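Fat acid-binding protein (Eubacterium ventriosum, PDB 3NYI) binds stearic acid, a long-chain fatty acid, and belongs to the DegV family, whose members are probably lipid-binding proteins. Local coordinates at residues D10-L15 with V129-L134; P68-Y73 with I104-L109; D156-S161 with G288-Y293. All coordinates share one frame; numbering follows the deposited sequence.

How the contacts relate
Contact 1 joins the other two. Its centre is about 4 Å from that of the chain, and the side chain of Ala12 comes within about 7 Å of the bound stearic acid, which touches Val129. Contact 2 is nested in the chain loop that contact 1 closes, on helices over the sheet containing strand 6-10; Tyr73 OH lies 3.3 Å from Asp10 CB, although the two centres are about 19 Å apart. Contact 3 follows in series and lies at strand 285-291 of the second sheet, about 13 Å from contact 1 between centres; Leu133 CD1 meets Gly288 C at 3.5 Å. Contacts 2 and 3 do not touch, their nearest atoms being about 13 Å apart.

Contact 1: residues D10-L15 with V129-L134; sequences DSACDL and VTQALL
Gln131 reaches across from its helix to Asp10, its NE2 giving a nearly straight hydrogen bond (N-H...acceptor angle 165°) to OD1 at 3.0 Å. The acceptor lies in the plane of the amide but is itself met from above the carboxylate plane, and the two flat groups stand 67° apart. Ala12 N comes to the same Asp10 OD1 from the opposite face at 3.1 Å and closes an Asx turn; the oxygen is thus gripped from both faces by two N-H groups. Gln131 can span the gap because CG is anti to its backbone N (chi1 -168°) and the chain runs extended beyond it, its CG lying alongside Cys13 CB at 3.8 Å. Its buried OE1 has no polar partner and faces Ala12 CB at 3.6 Å. Next along the helix, Ala132 CB meets both Cys13 O at 3.4 Å and Leu15 CD2 at 3.6 Å. In the second shell, Ser99 OG and Ile92 N bind Asp10 OD2 and so fix the carboxylate. The 3-10 turn 11-13, which follows strand 6-10, packs against helix 128-143, while that helix turns Val129 and Leu133 toward strand 236-242 and Leu134 toward helix 148-161.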
loop_
_atom_site.group_PDB
_atom_site.type_symbol
_atom_site.label_atom_id
_atom_site.label_comp_id
_atom_site.label_asym_id
_atom_site.label_seq_id
_atom_site.Cartn_x
_atom_site.Cartn_y
_atom_site.Cartn_z
ATOM N N ASP A 10 7.155 5.931 1.640
ATOM C CA ASP A 10 7.528 5.003 2.694
ATOM C C ASP A 10 7.362 3.596 2.144
ATOM O O ASP A 10 6.733 3.393 1.094
ATOM C CB ASP A 10 6.749 5.246 4.006
ATOM C CG ASP A 10 5.245 4.982 3.877
ATOM O OD1 ASP A 10 4.855 4.193 3.003
ATOM O OD2 ASP A 10 4.460 5.554 4.678
ATOM N N SER A 11 7.937 2.621 2.829
ATOM C CA SER A 11 8.016 1.273 2.265
ATOM C C SER A 11 6.685 0.522 2.228
ATOM O O SER A 11 6.633 -0.618 1.765
ATOM C CB SER A 11 9.075 0.431 2.991
ATOM O OG SER A 11 8.785 0.363 4.374
ATOM N N ALA A 12 5.611 1.151 2.696
ATOM C CA ALA A 12 4.308 0.484 2.683
ATOM C C ALA A 12 3.767 0.314 1.268
ATOM O O ALA A 12 2.851 -0.477 1.061
ATOM C CB ALA A 12 3.274 1.241 3.555
ATOM N N CYS A 13 4.326 1.046 0.302
ATOM C CA CYS A 13 3.798 1.017 -1.080
ATOM C C CYS A 13 4.109 -0.300 -1.811
ATOM O O CYS A 13 3.431 -0.669 -2.771
ATOM C CB CYS A 13 4.337 2.209 -1.886
ATOM S SG CYS A 13 6.122 2.079 -2.309
ATOM N N ASP A 14 5.144 -1.002 -1.360
ATOM C CA ASP A 14 5.466 -2.335 -1.901
ATOM C C ASP A 14 5.830 -2.352 -3.404
ATOM O O ASP A 14 5.732 -3.390 -4.058
ATOM C CB ASP A 14 4.308 -3.316 -1.644
ATOM C CG ASP A 14 4.074 -3.576 -0.171
ATOM O OD1 ASP A 14 5.036 -3.422 0.615
ATOM O OD2 ASP A 14 2.936 -3.956 0.204
ATOM N N LEU A 15 6.243 -1.214 -3.945
ATOM C CA LEU A 15 6.661 -1.152 -5.342
ATOM C C LEU A 15 7.873 -2.041 -5.583
ATOM O O LEU A 15 8.770 -2.107 -4.749
ATOM C CB LEU A 15 6.961 0.293 -5.746
ATOM C CG LEU A 15 5.725 1.145 -6.035
ATOM C CD1 LEU A 15 6.074 2.633 -5.958
ATOM C CD2 LEU A 15 5.118 0.781 -7.397
ATOM N N VAL A 129 -0.905 -2.077 -2.519
ATOM C CA VAL A 129 -1.250 -1.965 -3.950
ATOM C C VAL A 129 -1.823 -0.582 -4.371
ATOM O O VAL A 129 -1.464 -0.073 -5.431
ATOM C CB VAL A 129 -2.147 -3.149 -4.450
ATOM C CG1 VAL A 129 -3.532 -3.108 -3.791
ATOM C CG2 VAL A 129 -2.264 -3.167 -6.008
ATOM N N THR A 130 -2.703 0.017 -3.564
ATOM C CA THR A 130 -3.299 1.287 -3.976
ATOM C C THR A 130 -2.348 2.445 -3.734
ATOM O O THR A 130 -2.451 3.456 -4.376
ATOM C CB THR A 130 -4.666 1.601 -3.313
ATOM O OG1 THR A 130 -4.638 1.216 -1.938
ATOM C CG2 THR A 130 -5.842 0.871 -4.043
ATOM N N GLN A 131 -1.433 2.309 -2.776
ATOM C CA GLN A 131 -0.411 3.306 -2.637
ATOM C C GLN A 131 0.505 3.223 -3.850
ATOM O O GLN A 131 0.894 4.250 -4.398
ATOM C CB GLN A 131 0.394 3.099 -1.337
ATOM C CG GLN A 131 1.294 4.279 -0.983
ATOM C CD GLN A 131 1.927 4.061 0.388
ATOM O OE1 GLN A 131 1.400 3.294 1.199
ATOM N NE2 GLN A 131 3.056 4.716 0.645
ATOM N N ALA A 132 0.847 2.006 -4.279
ATOM C CA ALA A 132 1.636 1.836 -5.510
ATOM C C ALA A 132 0.904 2.394 -6.757
ATOM O O ALA A 132 1.505 3.088 -7.597
ATOM C CB ALA A 132 1.986 0.365 -5.707
ATOM N N LEU A 133 -0.390 2.107 -6.861
ATOM C CA LEU A 133 -1.198 2.639 -7.984
ATOM C C LEU A 133 -1.233 4.166 -8.006
ATOM O O LEU A 133 -1.151 4.778 -9.074
ATOM C CB LEU A 133 -2.631 2.095 -7.924
ATOM C CG LEU A 133 -2.746 0.625 -8.333
ATOM C CD1 LEU A 133 -4.117 0.062 -7.972
ATOM C CD2 LEU A 133 -2.460 0.474 -9.846
ATOM N N LEU A 134 -1.363 4.785 -6.829
ATOM C CA LEU A 134 -1.395 6.241 -6.771
ATOM C C LEU A 134 -0.048 6.836 -7.168
ATOM O O LEU A 134 0.017 7.777 -7.949
ATOM C CB LEU A 134 -1.796 6.740 -5.378
ATOM C CG LEU A 134 -1.893 8.265 -5.260
ATOM C CD1 LEU A 134 -3.111 8.793 -6.043
ATOM C CD2 LEU A 134 -1.974 8.698 -3.791
#

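Contact 2: residues P68-Y73 with I104-L109; sequences PSVESY and INAKSL
Val70 and Ala106 point their CB atoms at each other's helices and meet where the backbones come closest, with 5.1 Å between Val70 CA and Ala106 CA. The two methyls of Val70 divide the opposing surface: CG1, anti to the backbone N (chi1 172°), lies over the Ala106 backbone, 3.8 Å from its N, and reaches Leu109 CD2 more loosely at 4.3 Å, whereas CG2 turns to Asn105 CB at 3.8 Å. In return Ala106 CB enters the first turn of the other helix, 3.3 Å from Val70 O and 3.4 Å from Tyr73 CB. The close approach of the backbones is consistent with the small side chain of Ala106. Helices 70-81 and 99-113 are neighbours in the alpha/beta half built on strand 6-10, and helix 99-113 forms the beta-alpha-beta crossover between parallel strands 87-91 and 119-123. Ser69 occupies the N-cap position of the first helix, and its OG shares a 2.9 Å hydrogen bond with Ser72 OG. Tyr73 starts toward Ala106, but its ring then leads away onto the sheet, where Val28 of strand 25-33 and Cys89 and Thr91 of strand 87-91 pack against it and Ser99 OG bonds to its OH.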
loop_
_atom_site.group_PDB
_atom_site.type_symbol
_atom_site.label_atom_id
_atom_site.label_comp_id
_atom_site.label_asym_id
_atom_site.label_seq_id
_atom_site.Cartn_x
_atom_site.Cartn_y
_atom_site.Cartn_z
ATOM N N PRO A 68 8.580 5.245 10.195
ATOM C CA PRO A 68 9.971 5.695 9.996
ATOM C C PRO A 68 10.257 6.867 10.910
ATOM O O PRO A 68 9.332 7.622 11.233
ATOM C CB PRO A 68 9.996 6.188 8.538
ATOM C CG PRO A 68 8.691 5.657 7.904
ATOM C CD PRO A 68 7.709 5.608 9.057
ATOM N N SER A 69 11.510 7.024 11.328
ATOM C CA SER A 69 11.864 8.115 12.217
ATOM C C SER A 69 11.818 9.409 11.419
ATOM O O SER A 69 12.076 9.403 10.222
ATOM C CB SER A 69 13.290 7.916 12.765
ATOM O OG SER A 69 14.235 8.033 11.712
ATOM N N VAL A 70 11.526 10.515 12.091
ATOM C CA VAL A 70 11.681 11.836 11.485
ATOM C C VAL A 70 13.064 12.018 10.810
ATOM O O VAL A 70 13.161 12.573 9.714
ATOM C CB VAL A 70 11.490 12.941 12.541
ATOM C CG1 VAL A 70 11.848 14.307 11.966
ATOM C CG2 VAL A 70 10.075 12.924 13.095
ATOM N N GLU A 71 14.131 11.564 11.461
ATOM C CA GLU A 71 15.480 11.734 10.902
ATOM C C GLU A 71 15.686 10.991 9.582
ATOM O O GLU A 71 16.405 11.474 8.699
ATOM C CB GLU A 71 16.555 11.281 11.898
ATOM C CG GLU A 71 16.531 12.004 13.226
ATOM C CD GLU A 71 17.051 11.136 14.362
ATOM O OE1 GLU A 71 17.922 11.603 15.130
ATOM O OE2 GLU A 71 16.591 9.977 14.480
ATOM N N SER A 72 15.064 9.818 9.448
ATOM C CA SER A 72 15.143 9.028 8.210
ATOM C C SER A 72 14.570 9.763 6.999
ATOM O O SER A 72 15.177 9.802 5.927
ATOM C CB SER A 72 14.413 7.695 8.371
ATOM O OG SER A 72 15.131 6.844 9.240
ATOM N N TYR A 73 13.382 10.321 7.168
ATOM C CA TYR A 73 12.810 11.186 6.143
ATOM C C TYR A 73 13.703 12.406 5.909
ATOM O O TYR A 73 13.995 12.759 4.775
ATOM C CB TYR A 73 11.437 11.670 6.576
ATOM C CG TYR A 73 10.295 10.705 6.312
ATOM C CD1 TYR A 73 9.579 10.135 7.359
ATOM C CD2 TYR A 73 9.914 10.394 5.012
ATOM C CE1 TYR A 73 8.513 9.264 7.120
ATOM C CE2 TYR A 73 8.856 9.529 4.762
ATOM C CZ TYR A 73 8.159 8.972 5.818
ATOM O OH TYR A 73 7.106 8.121 5.548
ATOM N N ILE A 104 6.046 15.060 7.868
ATOM C CA ILE A 104 5.732 16.472 8.052
ATOM C C ILE A 104 6.775 17.112 8.975
ATOM O O ILE A 104 7.312 18.190 8.690
ATOM C CB ILE A 104 4.332 16.676 8.670
ATOM C CG1 ILE A 104 3.244 16.311 7.655
ATOM C CG2 ILE A 104 4.155 18.134 9.075
ATOM C CD1 ILE A 104 3.292 17.138 6.397
ATOM N N ASN A 105 7.051 16.455 10.091
ATOM C CA ASN A 105 8.095 16.965 10.987
ATOM C C ASN A 105 9.455 17.038 10.300
ATOM O O ASN A 105 10.231 17.956 10.548
ATOM C CB ASN A 105 8.169 16.168 12.287
ATOM C CG ASN A 105 7.118 16.614 13.297
ATOM O OD1 ASN A 105 5.995 16.967 12.925
ATOM N ND2 ASN A 105 7.481 16.616 14.576
ATOM N N ALA A 106 9.730 16.087 9.413
ATOM C CA ALA A 106 11.020 16.061 8.722
ATOM C C ALA A 106 11.130 17.196 7.707
ATOM O O ALA A 106 12.194 17.813 7.559
ATOM C CB ALA A 106 11.236 14.718 8.049
ATOM N N LYS A 107 10.036 17.470 6.995
ATOM C CA LYS A 107 9.998 18.623 6.101
ATOM C C LYS A 107 10.340 19.908 6.866
ATOM O O LYS A 107 11.148 20.730 6.408
ATOM C CB LYS A 107 8.621 18.741 5.422
ATOM C CG LYS A 107 8.381 20.090 4.777
ATOM C CD LYS A 107 7.041 20.125 4.079
ATOM C CE LYS A 107 6.736 21.501 3.520
ATOM N NZ LYS A 107 5.491 21.473 2.696
ATOM N N SER A 108 9.737 20.076 8.039
ATOM C CA SER A 108 9.996 21.263 8.855
ATOM C C SER A 108 11.458 21.350 9.279
ATOM O O SER A 108 12.068 22.413 9.203
ATOM C CB SER A 108 9.088 21.295 10.084
ATOM O OG SER A 108 7.752 21.545 9.700
ATOM N N LEU A 109 12.014 20.229 9.723
ATOM C CA LEU A 109 13.432 20.156 10.070
ATOM C C LEU A 109 14.326 20.660 8.931
ATOM O O LEU A 109 15.238 21.463 9.146
ATOM C CB LEU A 109 13.815 18.715 10.394
ATOM C CG LEU A 109 14.424 18.390 11.749
ATOM C CD1 LEU A 109 13.338 18.359 12.804
ATOM C CD2 LEU A 109 15.135 17.050 11.671
#

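Contact 3: residues D156-S161 with G288-Y293; sequences DALMAS and GVIRKY
Leu158 is the first residue of helix 156-161 to press on the strand and its continuation 288-293. Its CG stands anti to the carbonyl carbon, which brings the branch toward residues 291-293: CD2 is packed tightly against Arg291 O at 3.2 Å, and CD1 comes alongside Tyr293 CB at 4.3 Å. Leu134 and Met141 of helix 128-143 also touch this leucine. The carbonyl oxygen of Leu158 takes part as well, since Ile290 CG1 lies 3.5 Å from it. One turn on, at the end of the helix, Ser161 carries the polar link. Its OG serves two bonds at once: it donates to Leu158 O at 2.9 Å, and accepts from Arg291 N at 3.0 Å with an N-H...acceptor angle of 158°. A chi1 of 79° places the hydroxyl between the backbone N and the carbonyl carbon of Ser161, from where it can reach both back to the helix and across to the strand. The aliphatic part of Arg291 packs beside it, CG at 3.4 Å from Ser161 CB, before the bent side chain carries the guanidinium away to Thr295. Ser161 O, in turn, is bonded by Tyr227 OH. Beyond Ser161 the chain enters strand 163-167, where Arg163 pairs by backbone with Val289, two residues before the Arg291 N-H that the serine takes. Helix 156-161 and strand 288-291 run roughly antiparallel (151°), with axes 6.8 Å apart. This is a helix leading directly into an inner strand of the six-stranded mixed sheet, in the alpha/beta fold of the second half of this DegV-family protein.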
loop_
_atom_site.group_PDB
_atom_site.type_symbol
_atom_site.label_atom_id
_atom_site.label_comp_id
_atom_site.label_asym_id
_atom_site.label_seq_id
_atom_site.Cartn_x
_atom_site.Cartn_y
_atom_site.Cartn_z
ATOM N N ASP A 156 -6.989 14.472 -5.542
ATOM C CA ASP A 156 -8.142 14.132 -4.706
ATOM C C ASP A 156 -9.035 13.078 -5.350
ATOM O O ASP A 156 -9.431 12.104 -4.706
ATOM C CB ASP A 156 -8.983 15.370 -4.398
ATOM C CG ASP A 156 -8.330 16.287 -3.371
ATOM O OD1 ASP A 156 -7.303 15.892 -2.771
ATOM O OD2 ASP A 156 -8.854 17.403 -3.165
ATOM N N ALA A 157 -9.386 13.299 -6.611
ATOM C CA ALA A 157 -10.237 12.370 -7.331
ATOM C C ALA A 157 -9.572 10.995 -7.470
ATOM O O ALA A 157 -10.230 9.958 -7.325
ATOM C CB ALA A 157 -10.616 12.939 -8.711
ATOM N N LEU A 158 -8.267 10.986 -7.730
ATOM C CA LEU A 158 -7.539 9.719 -7.821
ATOM C C LEU A 158 -7.633 8.951 -6.504
ATOM O O LEU A 158 -7.949 7.752 -6.475
ATOM C CB LEU A 158 -6.068 9.964 -8.169
ATOM C CG LEU A 158 -5.781 10.338 -9.619
ATOM C CD1 LEU A 158 -4.307 10.687 -9.833
ATOM C CD2 LEU A 158 -6.214 9.202 -10.521
HETATM N N MSE A 159 -7.343 9.633 -5.401
HETATM C CA MSE A 159 -7.384 8.977 -4.101
HETATM C C MSE A 159 -8.777 8.460 -3.741
HETATM O O MSE A 159 -8.925 7.354 -3.211
HETATM C CB MSE A 159 -6.870 9.921 -3.015
HETATM C CG MSE A 159 -5.399 10.268 -3.173
HETATM SE SE MSE A 159 -4.787 11.306 -1.609
HETATM C CE MSE A 159 -5.953 12.864 -1.776
ATOM N N ALA A 160 -9.798 9.261 -4.035
ATOM C CA ALA A 160 -11.182 8.856 -3.765
ATOM C C ALA A 160 -11.608 7.611 -4.565
ATOM O O ALA A 160 -12.464 6.835 -4.123
ATOM C CB ALA A 160 -12.135 10.016 -4.038
ATOM N N SER A 161 -11.001 7.417 -5.735
ATOM C CA SER A 161 -11.396 6.334 -6.633
ATOM C C SER A 161 -10.705 5.031 -6.274
ATOM O O SER A 161 -11.160 3.958 -6.677
ATOM C CB SER A 161 -11.071 6.679 -8.091
ATOM O OG SER A 161 -9.682 6.475 -8.356
ATOM N N GLY A 288 -6.154 -4.211 -6.261
ATOM C CA GLY A 288 -6.367 -2.787 -6.101
ATOM C C GLY A 288 -6.735 -2.170 -7.436
ATOM O O GLY A 288 -6.347 -2.667 -8.504
ATOM N N VAL A 289 -7.509 -1.096 -7.388
ATOM C CA VAL A 289 -7.885 -0.406 -8.614
ATOM C C VAL A 289 -7.770 1.082 -8.370
ATOM O O VAL A 289 -7.850 1.543 -7.228
ATOM C CB VAL A 289 -9.335 -0.745 -9.066
ATOM C CG1 VAL A 289 -9.534 -2.248 -9.072
ATOM C CG2 VAL A 289 -10.364 -0.050 -8.151
ATOM N N ILE A 290 -7.578 1.834 -9.440
ATOM C CA ILE A 290 -7.576 3.286 -9.343
ATOM C C ILE A 290 -7.961 3.853 -10.690
ATOM O O ILE A 290 -7.745 3.205 -11.719
ATOM C CB ILE A 290 -6.179 3.832 -8.913
ATOM C CG1 ILE A 290 -6.286 5.268 -8.379
ATOM C CG2 ILE A 290 -5.207 3.765 -10.082
ATOM C CD1 ILE A 290 -4.992 5.777 -7.640
ATOM N N ARG A 291 -8.527 5.059 -10.695
ATOM C CA ARG A 291 -8.937 5.691 -11.948
ATOM C C ARG A 291 -7.701 6.081 -12.744
ATOM O O ARG A 291 -6.693 6.474 -12.166
ATOM C CB ARG A 291 -9.767 6.957 -11.696
ATOM C CG ARG A 291 -11.243 6.728 -11.456
ATOM C CD ARG A 291 -11.935 6.300 -12.729
ATOM N NE ARG A 291 -11.986 7.378 -13.710
ATOM C CZ ARG A 291 -13.013 8.212 -13.852
ATOM N NH1 ARG A 291 -14.077 8.111 -13.063
ATOM N NH2 ARG A 291 -12.966 9.155 -14.777
ATOM N N LYS A 292 -7.779 5.974 -14.068
ATOM C CA LYS A 292 -6.721 6.528 -14.917
ATOM C C LYS A 292 -6.852 8.043 -14.923
ATOM O O LYS A 292 -7.917 8.572 -15.246
ATOM C CB LYS A 292 -6.828 6.011 -16.353
ATOM C CG LYS A 292 -6.889 4.512 -16.495
ATOM C CD LYS A 292 -7.536 4.189 -17.855
ATOM C CE LYS A 292 -7.344 2.746 -18.258
ATOM N NZ LYS A 292 -7.851 2.528 -19.645
ATOM N N TYR A 293 -5.780 8.750 -14.570
ATOM C CA TYR A 293 -5.863 10.212 -14.492
ATOM C C TYR A 293 -6.424 10.855 -15.771
ATOM O O TYR A 293 -7.104 11.872 -15.695
ATOM C CB TYR A 293 -4.514 10.844 -14.127
ATOM C CG TYR A 293 -3.611 11.082 -15.315
ATOM C CD1 TYR A 293 -3.685 12.267 -16.041
ATOM C CD2 TYR A 293 -2.688 10.121 -15.713
ATOM C CE1 TYR A 293 -2.865 12.486 -17.139
ATOM C CE2 TYR A 293 -1.863 10.335 -16.803
ATOM C CZ TYR A 293 -1.959 11.516 -17.513
ATOM O OH TYR A 293 -1.135 11.730 -18.594
#